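Local atomic coordinates of SIRV1 hypothetical protein ORF119 (Sulfolobus islandicus rudivirus 1 variant xx, PDB entry 2X3G), a protein that is of unproven function, but probably acts as a dimeric Rep-type replication initiator of the HUH nuclease class that nicks viral DNA. Residues Lys4-Phe9 against Leu68-Lys73; Ile19-Asn24 against Lys82-His87; Ser39-Tyr42 against Asn47-Val50; His49-Lys54 against Lys107-Thr112; Leu75-Val80 against Ile90-Val95. All coordinates share one frame; numbering follows the deposited sequence. Where two conformers were deposited one is given.

Interaction 1 (Lys4-Phe9 against Leu68-Lys73); sequences KKVLNF and LVFTNK
Val6 makes the first touch between helix 2-10 and strand 64-71. Its methyl CG1 lies 3.9 Å from CD1 of Leu68. The same methyl lies 4.1 Å from CZ of Phe70, so one branch serves two neighbours on the strand. With chi1 at 163°, CG1 rather than CG2 is the methyl that faces Leu68 and Phe70. Val6 O also comes near the Phe70 ring, 3.8 Å from its CE2.

One helical turn later, Phe9 carries the larger share of the contact. Its CB sits over the centre of the Phe70 ring, 3.6 Å from the centroid, and makes a CH-pi contact. The Phe9 ring then turns an edge toward that face. The two rings form a T-shaped pair with planes at 65° and centroids 5.5 Å apart. Lys5 O lies above one face of the Phe9 ring, toward its rim.

The helix segment passes over the strand at 41°, with the axes 9.9 Å apart. Ile102 and Tyr106 of helix 99-109 close in on Val6 from within the chain. Met118 of the second subunit packs on Val6 and Phe9. Strand 49-55 adds to the packing: its Phe51 touches Val6 and Leu68, and its His49 stacks on the Phe9 ring.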
# COMPACT_ATOMS: atom_id res chain seq x y z
N LYS A 4 5.11 14.56 -7.58
CA LYS A 4 5.72 15.81 -8.01
C LYS A 4 7.24 15.64 -8.11
O LYS A 4 7.85 16.15 -9.04
CB LYS A 4 5.33 16.99 -7.11
CG LYS A 4 5.60 16.82 -5.61
CD LYS A 4 6.75 17.69 -5.08
CE LYS A 4 6.75 17.77 -3.56
NZ LYS A 4 7.05 16.47 -2.91
N LYS A 5 7.83 14.90 -7.17
CA LYS A 5 9.27 14.63 -7.23
C LYS A 5 9.57 13.75 -8.45
O LYS A 5 10.50 14.04 -9.21
CB LYS A 5 9.78 13.93 -5.97
CG LYS A 5 10.02 14.82 -4.77
CD LYS A 5 10.67 14.01 -3.63
CE LYS A 5 11.47 14.88 -2.67
NZ LYS A 5 10.66 15.77 -1.82
N VAL A 6 8.77 12.71 -8.65
CA VAL A 6 8.96 11.81 -9.80
C VAL A 6 8.90 12.59 -11.10
O VAL A 6 9.72 12.39 -11.98
CB VAL A 6 7.94 10.64 -9.79
CG1 VAL A 6 7.84 9.95 -11.17
CG2 VAL A 6 8.32 9.61 -8.70
N LEU A 7 7.94 13.50 -11.25
CA LEU A 7 7.86 14.29 -12.48
C LEU A 7 9.05 15.21 -12.69
O LEU A 7 9.58 15.32 -13.78
CB LEU A 7 6.61 15.15 -12.48
CG LEU A 7 5.32 14.35 -12.55
CD1 LEU A 7 4.19 15.17 -12.03
CD2 LEU A 7 5.06 13.85 -13.98
N ASN A 8 9.43 15.88 -11.62
CA ASN A 8 10.61 16.74 -11.63
C ASN A 8 11.88 16.01 -12.05
O ASN A 8 12.62 16.48 -12.92
CB ASN A 8 10.78 17.45 -10.28
CG ASN A 8 10.01 18.75 -10.21
OD1 ASN A 8 9.85 19.43 -11.23
ND2 ASN A 8 9.55 19.12 -9.01
N PHE A 9 12.14 14.86 -11.45
CA PHE A 9 13.32 14.08 -11.80
C PHE A 9 13.19 13.52 -13.21
O PHE A 9 14.13 13.55 -13.98
CB PHE A 9 13.56 12.94 -10.80
CG PHE A 9 13.79 13.37 -9.38
CD1 PHE A 9 14.27 14.63 -9.07
CD2 PHE A 9 13.57 12.47 -8.35
CE1 PHE A 9 14.49 14.99 -7.75
CE2 PHE A 9 13.81 12.83 -7.05
CZ PHE A 9 14.25 14.08 -6.74
N LEU A 68 12.12 3.06 -9.84
CA LEU A 68 12.54 4.08 -10.80
C LEU A 68 13.91 4.60 -10.44
O LEU A 68 14.17 4.97 -9.30
CB LEU A 68 11.60 5.27 -10.83
CG LEU A 68 10.28 5.10 -11.52
CD1 LEU A 68 9.49 6.40 -11.33
CD2 LEU A 68 10.46 4.78 -12.98
N VAL A 69 14.78 4.60 -11.43
CA VAL A 69 16.14 5.14 -11.28
C VAL A 69 16.22 6.34 -12.23
O VAL A 69 16.00 6.21 -13.43
CB VAL A 69 17.21 4.08 -11.61
CG1 VAL A 69 18.61 4.71 -11.65
CG2 VAL A 69 17.17 2.92 -10.59
N PHE A 70 16.50 7.51 -11.68
CA PHE A 70 16.78 8.71 -12.44
C PHE A 70 18.28 8.98 -12.41
O PHE A 70 18.85 9.14 -11.35
CB PHE A 70 16.06 9.87 -11.78
CG PHE A 70 14.61 9.64 -11.61
CD1 PHE A 70 14.11 9.15 -10.40
CD2 PHE A 70 13.72 9.89 -12.65
CE1 PHE A 70 12.75 8.96 -10.23
CE2 PHE A 70 12.38 9.71 -12.48
CZ PHE A 70 11.88 9.23 -11.26
N THR A 71 18.88 9.08 -13.59
CA THR A 71 20.33 9.16 -13.71
C THR A 71 20.71 9.80 -15.04
O THR A 71 19.97 9.75 -16.02
CB THR A 71 20.97 7.75 -13.58
OG1 THR A 71 22.39 7.84 -13.58
CG2 THR A 71 20.54 6.82 -14.72
N ASN A 72 21.90 10.38 -15.06
CA ASN A 72 22.42 11.05 -16.26
C ASN A 72 23.45 10.19 -16.95
O ASN A 72 24.03 10.59 -17.96
CB ASN A 72 22.96 12.43 -15.86
CG ASN A 72 21.86 13.37 -15.47
OD1 ASN A 72 20.83 13.43 -16.13
ND2 ASN A 72 22.06 14.11 -14.40
N LYS A 73 23.63 8.96 -16.45
CA LYS A 73 24.60 8.04 -17.01
C LYS A 73 23.93 6.71 -17.27
O LYS A 73 23.30 6.18 -16.37
CB LYS A 73 25.74 7.84 -16.03
CG LYS A 73 26.82 6.90 -16.53
CD LYS A 73 28.07 6.93 -15.66
CE LYS A 73 29.07 5.83 -16.05
NZ LYS A 73 29.19 5.64 -17.53

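Interaction 2 (Ile19-Asn24 against Lys82-His87); sequences ITITTN and KHMPSH
Ile21 overlaps the selenium of Met84, a selenomethionine. CG1 of Ile21 lies 3.9 Å from SE of Met84, and CD1 of Ile21 lies 4.0 Å from the same atom. CG2 of Ile21 is close as well, so SE rests against the fork of the isoleucine and its longer arm rather than against one methyl. The Met84 chain reaches there by bending at chi2 (-67°) and again at chi3. The Met84 side chain lies roughly perpendicular to that of Ile21.

Two residues further on, the methyl CG2 of Thr23 meets CB of Pro85 at 4.0 Å. The hydroxyl of Thr23 is occupied on its own account: OG1 bonds to Tyr25 O and to Leu63 N.

The fold is an antiparallel sheet with the strand order of a ferredoxin-like domain, and strand 15-22 is one of its two central strands. The loop after helix 77-82 passes over the end of that strand before entering edge strand 89-94. Ile33 and Phe37 of helix 30-44 also touch Met84, and Ile67 and Ile90 reach it from the strands on either side of 15-22.

At the outer end, a water joins the two segments. It accepts from Asn24 N at 3.2 Å and donates to His87 O at 2.6 Å. Thr20 OG1 bonds to His66 ND1 of the adjacent strand 64-71, where His64 and His66 form a His-x-His pattern like that of HUH nucleases.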
# COMPACT_ATOMS: atom_id res chain seq x y z
N ILE A 19 12.36 -0.43 -13.46
CA ILE A 19 12.78 -1.79 -13.23
C ILE A 19 11.76 -2.54 -12.37
O ILE A 19 11.38 -2.08 -11.31
CB ILE A 19 14.13 -1.79 -12.50
CG1 ILE A 19 15.11 -0.80 -13.14
CG2 ILE A 19 14.68 -3.24 -12.37
CD1 ILE A 19 16.40 -0.61 -12.32
N THR A 20 11.31 -3.69 -12.86
CA THR A 20 10.45 -4.55 -12.12
C THR A 20 11.19 -5.84 -11.82
O THR A 20 11.76 -6.46 -12.71
CB THR A 20 9.17 -4.84 -12.88
OG1 THR A 20 8.59 -3.60 -13.27
CG2 THR A 20 8.17 -5.59 -12.00
N ILE A 21 11.16 -6.24 -10.55
CA ILE A 21 11.87 -7.44 -10.10
C ILE A 21 10.86 -8.33 -9.40
O ILE A 21 10.12 -7.86 -8.54
CB ILE A 21 13.04 -7.06 -9.13
CG1 ILE A 21 13.93 -6.00 -9.77
CG2 ILE A 21 13.85 -8.30 -8.69
CD1 ILE A 21 13.63 -4.60 -9.30
N THR A 22 10.80 -9.59 -9.82
CA THR A 22 9.99 -10.59 -9.14
C THR A 22 10.84 -11.78 -8.75
O THR A 22 11.76 -12.18 -9.48
CB THR A 22 8.83 -11.04 -10.05
OG1 THR A 22 8.08 -9.88 -10.46
CG2 THR A 22 7.93 -12.01 -9.32
N THR A 23 10.56 -12.35 -7.58
CA THR A 23 11.13 -13.63 -7.20
C THR A 23 10.03 -14.59 -6.84
O THR A 23 8.90 -14.16 -6.57
CB THR A 23 12.07 -13.52 -6.00
OG1 THR A 23 11.32 -13.14 -4.84
CG2 THR A 23 13.15 -12.51 -6.27
N ASN A 24 10.35 -15.87 -6.81
CA ASN A 24 9.40 -16.88 -6.33
C ASN A 24 9.74 -17.35 -4.92
O ASN A 24 9.39 -18.45 -4.53
CB ASN A 24 9.30 -18.07 -7.31
CG ASN A 24 10.63 -18.79 -7.52
OD1 ASN A 24 11.66 -18.38 -6.99
ND2 ASN A 24 10.60 -19.86 -8.29
N LYS A 82 23.20 -8.13 -10.73
CA LYS A 82 24.17 -8.48 -9.69
C LYS A 82 23.75 -7.92 -8.32
O LYS A 82 24.03 -8.53 -7.27
CB LYS A 82 25.59 -8.04 -10.07
CG LYS A 82 26.57 -8.01 -8.92
CD LYS A 82 28.01 -8.12 -9.38
CE LYS A 82 28.96 -8.10 -8.17
NZ LYS A 82 30.33 -8.52 -8.54
N HIS A 83 23.07 -6.78 -8.34
CA HIS A 83 22.60 -6.14 -7.10
C HIS A 83 21.15 -6.44 -6.77
O HIS A 83 20.51 -5.72 -5.99
CB HIS A 83 22.85 -4.64 -7.18
CG HIS A 83 24.29 -4.28 -7.19
ND1 HIS A 83 24.97 -3.97 -8.35
CD2 HIS A 83 25.20 -4.23 -6.20
CE1 HIS A 83 26.23 -3.72 -8.06
NE2 HIS A 83 26.40 -3.88 -6.76
N MSE A 84 20.61 -7.51 -7.35
CA MSE A 84 19.26 -7.95 -7.06
C MSE A 84 19.31 -9.42 -6.69
O MSE A 84 20.30 -10.10 -6.99
CB MSE A 84 18.33 -7.69 -8.26
CG MSE A 84 17.82 -6.27 -8.38
SE MSE A 84 16.59 -5.78 -6.91
CE MSE A 84 17.33 -4.05 -6.39
N PRO A 85 18.26 -9.91 -6.00
CA PRO A 85 18.25 -11.30 -5.54
C PRO A 85 18.53 -12.29 -6.65
O PRO A 85 18.11 -12.07 -7.79
CB PRO A 85 16.83 -11.49 -4.99
CG PRO A 85 16.42 -10.13 -4.57
CD PRO A 85 17.03 -9.20 -5.59
N SER A 86 19.25 -13.35 -6.31
CA SER A 86 19.60 -14.38 -7.26
C SER A 86 18.34 -14.99 -7.91
O SER A 86 17.33 -15.21 -7.24
CB SER A 86 20.42 -15.45 -6.56
OG SER A 86 20.89 -16.42 -7.48
N HIS A 87 18.40 -15.19 -9.22
CA HIS A 87 17.32 -15.81 -9.98
C HIS A 87 16.04 -14.97 -9.99
O HIS A 87 14.95 -15.51 -10.15
CB HIS A 87 17.04 -17.23 -9.47
CG HIS A 87 18.25 -18.12 -9.47
ND1 HIS A 87 19.13 -18.19 -8.41
CD2 HIS A 87 18.71 -18.98 -10.41
CE1 HIS A 87 20.08 -19.06 -8.69
NE2 HIS A 87 19.86 -19.55 -9.90
O HOH W 1 13.15 -16.06 -8.40

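Interaction 3 (Ser39-Tyr42 against Asn47-Val50); sequences SYIY and NSHV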
# COMPACT_ATOMS: atom_id res chain seq x y z
N SER A 39 23.05 2.20 -3.08
CA SER A 39 24.48 2.52 -2.94
C SER A 39 25.27 2.29 -4.26
O SER A 39 26.10 3.11 -4.64
CB SER A 39 25.08 1.75 -1.79
OG SER A 39 24.55 2.21 -0.53
N TYR A 40 24.98 1.19 -4.93
CA TYR A 40 25.47 0.95 -6.28
C TYR A 40 25.08 2.09 -7.24
O TYR A 40 25.90 2.61 -7.97
CB TYR A 40 25.01 -0.43 -6.77
CG TYR A 40 24.73 -0.53 -8.23
CD1 TYR A 40 23.43 -0.69 -8.70
CD2 TYR A 40 25.76 -0.47 -9.17
CE1 TYR A 40 23.15 -0.77 -10.05
CE2 TYR A 40 25.49 -0.53 -10.53
CZ TYR A 40 24.17 -0.67 -10.96
OH TYR A 40 23.85 -0.76 -12.30
N ILE A 41 23.82 2.48 -7.25
CA ILE A 41 23.37 3.57 -8.13
C ILE A 41 24.01 4.91 -7.75
O ILE A 41 24.45 5.70 -8.61
CB ILE A 41 21.82 3.68 -8.13
CG1 ILE A 41 21.18 2.42 -8.74
CG2 ILE A 41 21.36 4.95 -8.84
CD1 ILE A 41 21.42 2.22 -10.22
N TYR A 42 24.11 5.16 -6.45
CA TYR A 42 24.86 6.32 -5.95
C TYR A 42 26.30 6.36 -6.44
O TYR A 42 26.78 7.41 -6.86
CB TYR A 42 24.84 6.39 -4.43
CG TYR A 42 25.50 7.63 -3.92
CD1 TYR A 42 24.82 8.84 -3.86
CD2 TYR A 42 26.82 7.60 -3.50
CE1 TYR A 42 25.45 9.99 -3.38
CE2 TYR A 42 27.44 8.73 -3.02
CZ TYR A 42 26.76 9.92 -2.98
OH TYR A 42 27.41 11.03 -2.50
N ASN A 47 24.51 12.12 -8.39
CA ASN A 47 23.28 12.94 -8.51
C ASN A 47 21.99 12.16 -8.70
O ASN A 47 20.90 12.75 -8.79
CB ASN A 47 23.40 13.89 -9.70
CG ASN A 47 24.54 14.87 -9.57
OD1 ASN A 47 24.80 15.40 -8.48
ND2 ASN A 47 25.23 15.13 -10.68
N SER A 48 22.08 10.83 -8.79
CA SER A 48 20.95 9.99 -9.11
C SER A 48 19.92 9.99 -8.00
O SER A 48 20.24 10.33 -6.85
CB SER A 48 21.41 8.54 -9.35
OG SER A 48 22.18 8.06 -8.26
N HIS A 49 18.69 9.63 -8.37
CA HIS A 49 17.60 9.39 -7.42
C HIS A 49 16.94 8.05 -7.69
O HIS A 49 16.91 7.57 -8.81
CB HIS A 49 16.56 10.50 -7.53
CG HIS A 49 17.08 11.82 -7.08
ND1 HIS A 49 17.38 12.10 -5.77
CD2 HIS A 49 17.40 12.94 -7.79
CE1 HIS A 49 17.84 13.34 -5.67
NE2 HIS A 49 17.85 13.87 -6.88
N VAL A 50 16.43 7.44 -6.63
CA VAL A 50 15.85 6.10 -6.75
C VAL A 50 14.57 6.09 -5.96
O VAL A 50 14.54 6.48 -4.80
CB VAL A 50 16.78 5.01 -6.23
CG1 VAL A 50 16.11 3.63 -6.35
CG2 VAL A 50 18.11 5.01 -7.00
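Ile41 packs on Ser48 and Val50 in a helix-on-strand contact, where helix 30-44 lies against the start of strand 49-55, the outermost of this chain's sheet. It is mainly apolar and partly buried. The methyl CG2 of Ile41 does most of the touching. It lies 3.7 Å from CG2 of Val50 and 3.6 Å from CB of Ser48. CG2 stands anti to the backbone N of Ile41, whereas CG1 lies beside that N (chi1 -66°). This places the short branch toward Ser48 and Val50, while CD1 on the longer branch packs on Leu75.

OG of Ser48 is also close, 3.3 Å from CG2 of Ile41. This hydroxyl is engaged by the turn before the strand and hydrogen-bonds to Asp45 O. Asp45 also holds the start of the segment, since its OD1 accepts from Asn47 N. These two bonds tie the short link between helix and strand to the strand end. Tyr42 lies at the margin of the contact.

Val50 continues into the core and touches Ile67 of the next strand. Its O accepts from Arg38 of helix 30-44, so a polar tie runs beside the apolar one.

A strand, a helix and a second strand parallel to the first follow one another here: 15-22, 30-44 and 49-55. Strand 64-71 lies between the two strands. This is the first split beta-alpha-beta unit of a ferredoxin-like fold, the core that Rep proteins of the HUH class share.

Interaction 4 (His49-Lys54 against Lys107-Thr112); sequences HVFSIK and KYMLKT
The ring of Phe51 receives the end of Met109, a selenomethionine. Methyl CE of Met109 lies 3.5 Å from CD2 of Phe51 and 3.9 Å from CE2 of the same ring, approaching that side of the ring obliquely. The ring and the Met109 chain run alongside one another, pointing opposite ways. The second flat group is the Tyr108 ring. Over the centre of one face stands NZ of Lys111, 3.6 Å above the plane. The same NZ donates to Tyr108 O at 2.8 Å, tilted 30° from the carbonyl plane. It also forms a salt bridge with Glu55. One lysine thus ties the end of the helix to the end of the strand.

Met109 is shared between two strand residues. Its CE also lies 3.7 Å from CG1 of Ile53. The chain is extended at chi2 and bends at chi3 (66°), where the methyl turns off toward the strand. CG2 of Ile53 comes 3.5 Å from Met109 O. Next along, CD1 of Ile53 meets CD2 of Leu110 at 4.2 Å.

Tyr108 meets the ring of His66, planes at about 65°. A helix-borne tyrosine beside a strand histidine is consistent with the active-site layout of HUH nucleases.

Helix 99-109 ends over strand 49-55, the outermost of this chain's sheet. Leu68 and His66 of the adjacent strand reach Met109, and Val6 of helix 2-10 touches Phe51. On the outer edge, Phe51 to Ile53 pair antiparallel with a strand of the second subunit, whose Ile116 packs on Ile53 and Leu110.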
# COMPACT_ATOMS: atom_id res chain seq x y z
N HIS A 49 18.69 9.63 -8.37
CA HIS A 49 17.60 9.39 -7.42
C HIS A 49 16.94 8.05 -7.69
O HIS A 49 16.91 7.57 -8.81
CB HIS A 49 16.56 10.50 -7.53
CG HIS A 49 17.08 11.82 -7.08
ND1 HIS A 49 17.38 12.10 -5.77
CD2 HIS A 49 17.40 12.94 -7.79
CE1 HIS A 49 17.84 13.34 -5.67
NE2 HIS A 49 17.85 13.87 -6.88
N VAL A 50 16.43 7.44 -6.63
CA VAL A 50 15.85 6.10 -6.75
C VAL A 50 14.57 6.09 -5.96
O VAL A 50 14.54 6.48 -4.80
CB VAL A 50 16.78 5.01 -6.23
CG1 VAL A 50 16.11 3.63 -6.35
CG2 VAL A 50 18.11 5.01 -7.00
N PHE A 51 13.49 5.70 -6.65
CA PHE A 51 12.17 5.56 -6.06
C PHE A 51 11.85 4.08 -6.08
O PHE A 51 12.03 3.44 -7.10
CB PHE A 51 11.16 6.35 -6.88
CG PHE A 51 9.78 6.34 -6.33
CD1 PHE A 51 9.54 6.76 -5.02
CD2 PHE A 51 8.71 5.99 -7.12
CE1 PHE A 51 8.26 6.76 -4.51
CE2 PHE A 51 7.42 6.01 -6.62
CZ PHE A 51 7.19 6.39 -5.31
N SER A 52 11.43 3.53 -4.94
CA SER A 52 11.26 2.09 -4.81
C SER A 52 9.97 1.76 -4.12
O SER A 52 9.52 2.49 -3.23
CB SER A 52 12.44 1.48 -4.04
OG SER A 52 12.42 1.83 -2.66
N ILE A 53 9.38 0.63 -4.54
CA ILE A 53 8.16 0.09 -3.97
C ILE A 53 8.36 -1.41 -3.77
O ILE A 53 8.81 -2.09 -4.68
CB ILE A 53 6.96 0.27 -4.94
CG1 ILE A 53 6.80 1.74 -5.34
CG2 ILE A 53 5.67 -0.25 -4.30
CD1 ILE A 53 6.39 2.62 -4.21
N LYS A 54 8.05 -1.91 -2.58
CA LYS A 54 7.91 -3.35 -2.36
C LYS A 54 6.42 -3.64 -2.25
O LYS A 54 5.73 -3.05 -1.41
CB LYS A 54 8.63 -3.80 -1.08
CG LYS A 54 8.35 -5.24 -0.63
CD LYS A 54 8.82 -5.49 0.80
CE LYS A 54 8.55 -6.91 1.28
NZ LYS A 54 7.46 -6.99 2.31
N LYS A 107 1.47 5.37 -11.41
CA LYS A 107 0.18 4.82 -11.04
C LYS A 107 0.29 3.30 -10.88
O LYS A 107 -0.24 2.72 -9.92
CB LYS A 107 -0.87 5.21 -12.09
CG LYS A 107 -2.26 4.69 -11.87
CD LYS A 107 -3.36 5.62 -12.48
CE LYS A 107 -4.47 4.84 -13.16
NZ LYS A 107 -5.66 5.71 -13.61
N TYR A 108 1.01 2.66 -11.79
CA TYR A 108 1.18 1.22 -11.75
C TYR A 108 1.98 0.78 -10.53
O TYR A 108 1.66 -0.22 -9.89
CB TYR A 108 1.90 0.76 -13.01
CG TYR A 108 2.02 -0.74 -13.13
CD1 TYR A 108 0.91 -1.50 -13.43
CD2 TYR A 108 3.24 -1.39 -12.94
CE1 TYR A 108 0.98 -2.86 -13.55
CE2 TYR A 108 3.33 -2.77 -13.06
CZ TYR A 108 2.19 -3.49 -13.37
OH TYR A 108 2.21 -4.86 -13.50
N MSE A 109 3.03 1.54 -10.22
CA MSE A 109 3.86 1.27 -9.06
C MSE A 109 3.12 1.42 -7.75
O MSE A 109 3.41 0.67 -6.82
CB MSE A 109 5.08 2.17 -9.04
CG MSE A 109 6.04 1.83 -10.13
SE MSE A 109 7.49 3.10 -10.22
CE MSE A 109 8.44 2.78 -8.52
N LEU A 110 2.17 2.35 -7.67
CA LEU A 110 1.46 2.60 -6.41
C LEU A 110 0.11 1.89 -6.30
O LEU A 110 -0.64 2.12 -5.35
CB LEU A 110 1.25 4.10 -6.19
CG LEU A 110 2.42 4.80 -5.49
CD1 LEU A 110 2.20 6.26 -5.56
CD2 LEU A 110 2.54 4.38 -4.04
N LYS A 111 -0.20 1.00 -7.25
CA LYS A 111 -1.54 0.43 -7.32
C LYS A 111 -1.92 -0.40 -6.09
O LYS A 111 -3.10 -0.48 -5.73
CB LYS A 111 -1.72 -0.38 -8.61
CG LYS A 111 -1.05 -1.74 -8.61
CD LYS A 111 -0.94 -2.30 -10.04
CE LYS A 111 0.08 -3.41 -10.13
NZ LYS A 111 1.50 -3.00 -9.79
N THR A 112 -0.95 -1.03 -5.43
CA THR A 112 -1.25 -1.83 -4.23
C THR A 112 -1.19 -0.99 -2.95
O THR A 112 -1.44 -1.52 -1.87
CB THR A 112 -0.29 -3.03 -4.06
OG1 THR A 112 1.01 -2.56 -3.72
CG2 THR A 112 -0.21 -3.91 -5.33

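Interaction 5 (Leu75-Val80 against Ile90-Val95); sequences LDYSRV and IRIELV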
# COMPACT_ATOMS: atom_id res chain seq x y z
N LEU A 75 22.83 3.03 -17.45
CA LEU A 75 23.02 1.92 -16.54
C LEU A 75 23.62 0.75 -17.30
O LEU A 75 23.24 0.50 -18.45
CB LEU A 75 21.69 1.47 -15.93
CG LEU A 75 21.13 2.13 -14.67
CD1 LEU A 75 19.99 1.27 -14.16
CD2 LEU A 75 22.24 2.31 -13.64
N ASP A 76 24.57 0.07 -16.65
CA ASP A 76 25.01 -1.27 -17.06
C ASP A 76 24.02 -2.28 -16.49
O ASP A 76 24.05 -2.59 -15.30
CB ASP A 76 26.43 -1.55 -16.58
CG ASP A 76 26.90 -2.96 -16.89
OD1 ASP A 76 26.10 -3.80 -17.33
OD2 ASP A 76 28.09 -3.24 -16.68
N TYR A 77 23.12 -2.76 -17.34
CA TYR A 77 22.04 -3.64 -16.93
C TYR A 77 22.50 -4.92 -16.20
O TYR A 77 21.79 -5.40 -15.33
CB TYR A 77 21.20 -4.03 -18.14
CG TYR A 77 20.42 -2.89 -18.79
CD1 TYR A 77 20.22 -1.67 -18.15
CD2 TYR A 77 19.86 -3.05 -20.05
CE1 TYR A 77 19.51 -0.66 -18.75
CE2 TYR A 77 19.13 -2.06 -20.64
CZ TYR A 77 18.97 -0.86 -20.01
OH TYR A 77 18.21 0.12 -20.63
N SER A 78 23.66 -5.46 -16.55
CA SER A 78 24.18 -6.66 -15.87
C SER A 78 24.43 -6.42 -14.38
O SER A 78 24.34 -7.34 -13.57
CB SER A 78 25.46 -7.17 -16.55
OG SER A 78 26.55 -6.30 -16.33
N ARG A 79 24.76 -5.19 -14.02
CA ARG A 79 24.97 -4.83 -12.61
C ARG A 79 23.67 -4.69 -11.83
O ARG A 79 23.64 -4.92 -10.62
CB ARG A 79 25.81 -3.55 -12.52
CG ARG A 79 27.20 -3.69 -13.12
CD ARG A 79 28.03 -4.79 -12.45
NE ARG A 79 29.26 -5.05 -13.21
CZ ARG A 79 30.51 -4.94 -12.75
NH1 ARG A 79 30.79 -4.56 -11.50
NH2 ARG A 79 31.52 -5.22 -13.57
N VAL A 80 22.59 -4.31 -12.51
CA VAL A 80 21.28 -4.30 -11.90
C VAL A 80 20.98 -5.71 -11.38
O VAL A 80 20.54 -5.88 -10.26
CB VAL A 80 20.13 -3.85 -12.87
CG1 VAL A 80 18.77 -4.10 -12.23
CG2 VAL A 80 20.26 -2.38 -13.26
N ILE A 90 13.70 -10.03 -13.95
CA ILE A 90 13.93 -8.60 -13.99
C ILE A 90 13.57 -8.07 -15.37
O ILE A 90 13.96 -8.65 -16.38
CB ILE A 90 15.42 -8.25 -13.69
CG1 ILE A 90 15.77 -8.70 -12.26
CG2 ILE A 90 15.68 -6.79 -13.91
CD1 ILE A 90 17.27 -8.64 -11.88
N ARG A 91 12.84 -6.96 -15.40
CA ARG A 91 12.57 -6.24 -16.63
C ARG A 91 13.03 -4.81 -16.43
O ARG A 91 12.85 -4.25 -15.36
CB ARG A 91 11.08 -6.33 -16.95
CG ARG A 91 10.66 -5.61 -18.18
CD ARG A 91 9.14 -5.71 -18.30
NE ARG A 91 8.66 -4.91 -19.41
CZ ARG A 91 7.42 -4.97 -19.87
NH1 ARG A 91 6.54 -5.81 -19.33
NH2 ARG A 91 7.08 -4.21 -20.89
N ILE A 92 13.67 -4.26 -17.45
CA ILE A 92 14.15 -2.89 -17.41
C ILE A 92 13.64 -2.16 -18.65
O ILE A 92 13.78 -2.65 -19.76
CB ILE A 92 15.70 -2.79 -17.35
CG1 ILE A 92 16.24 -3.58 -16.17
CG2 ILE A 92 16.15 -1.30 -17.27
CD1 ILE A 92 17.79 -3.60 -16.07
N GLU A 93 13.05 -0.98 -18.43
CA GLU A 93 12.49 -0.17 -19.50
C GLU A 93 13.01 1.24 -19.30
O GLU A 93 13.17 1.70 -18.17
CB GLU A 93 10.94 -0.13 -19.42
CG GLU A 93 10.20 -1.40 -19.82
CD GLU A 93 10.24 -1.68 -21.32
OE1 GLU A 93 10.55 -0.76 -22.11
OE2 GLU A 93 9.95 -2.84 -21.70
N LEU A 94 13.29 1.92 -20.40
CA LEU A 94 13.53 3.35 -20.35
C LEU A 94 12.20 3.99 -20.51
O LEU A 94 11.49 3.72 -21.48
CB LEU A 94 14.45 3.80 -21.50
CG LEU A 94 15.90 4.12 -21.18
CD1 LEU A 94 16.52 4.74 -22.44
CD2 LEU A 94 16.05 5.07 -19.98
N VAL A 95 11.83 4.85 -19.57
CA VAL A 95 10.54 5.51 -19.65
C VAL A 95 10.66 6.73 -20.54
O VAL A 95 11.42 7.64 -20.22
CB VAL A 95 10.05 5.97 -18.26
CG1 VAL A 95 8.68 6.64 -18.40
CG2 VAL A 95 9.99 4.76 -17.30
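Tyr77 lays one ring face against Ile92. Methyl CG2 of Ile92 lies over that face, 4.2 Å from the centroid and 29° off the normal, in a CH-pi contact. It is displaced toward CE1 of Tyr77, which it meets at 3.7 Å. CD1 of Ile92 lies nearer the root of the ring, 3.7 Å from CD1 of Tyr77. Both arms of the isoleucine are therefore used along the tyrosine. CG2 is anti to the backbone N, while the chain to CD1 starts beside that N (chi1 -55°).

Val80 comes from the next turn of helix 77-82. It reaches Ile92 tip to tip, with CG2 3.9 Å from CD1 of Ile92. A looser touch joins CG1 of Val80 to CG2 of Ile90 at 4.4 Å. The end of Ile92 fits against both Tyr77 and Val80.

Some polar side chains are paired within their own segment. Asp76 is the N-cap: OD1 accepts from Ser78 OG at 2.7 Å and, weakly, from Ser78 N. On the strand, Arg91 and Glu93 form a salt bridge.

Helix 77-82 belongs to the second split beta-alpha-beta unit of the ferredoxin-like core and lies on the edge strand. Its hold on strand 89-94 rests on apolar contact, with local polar bonds inside each segment.

How the interactions relate
From the N terminus, helix 2-10 opens interaction 1 and strand 15-22 opens interaction 2. Interaction 3 closes a short loop, 39-42 to 47-50, nested inside both. Strand 49-55, where it ends, also opens interaction 4. Interaction 1 closes at 68-73, so it crosses interactions 2 and 4. Interaction 5 opens at 75-80, and interaction 2 closes at 82-87, crossing 4 and 5. Interaction 5 closes at 90-95, nested inside 4, which closes last at 107-112. Interactions 1 and 4 bind helices 2-10 and 99-109 to one sheet face. Interactions 2, 3 and 5 tie helices 30-44 and 77-82, and the following loop, to the other.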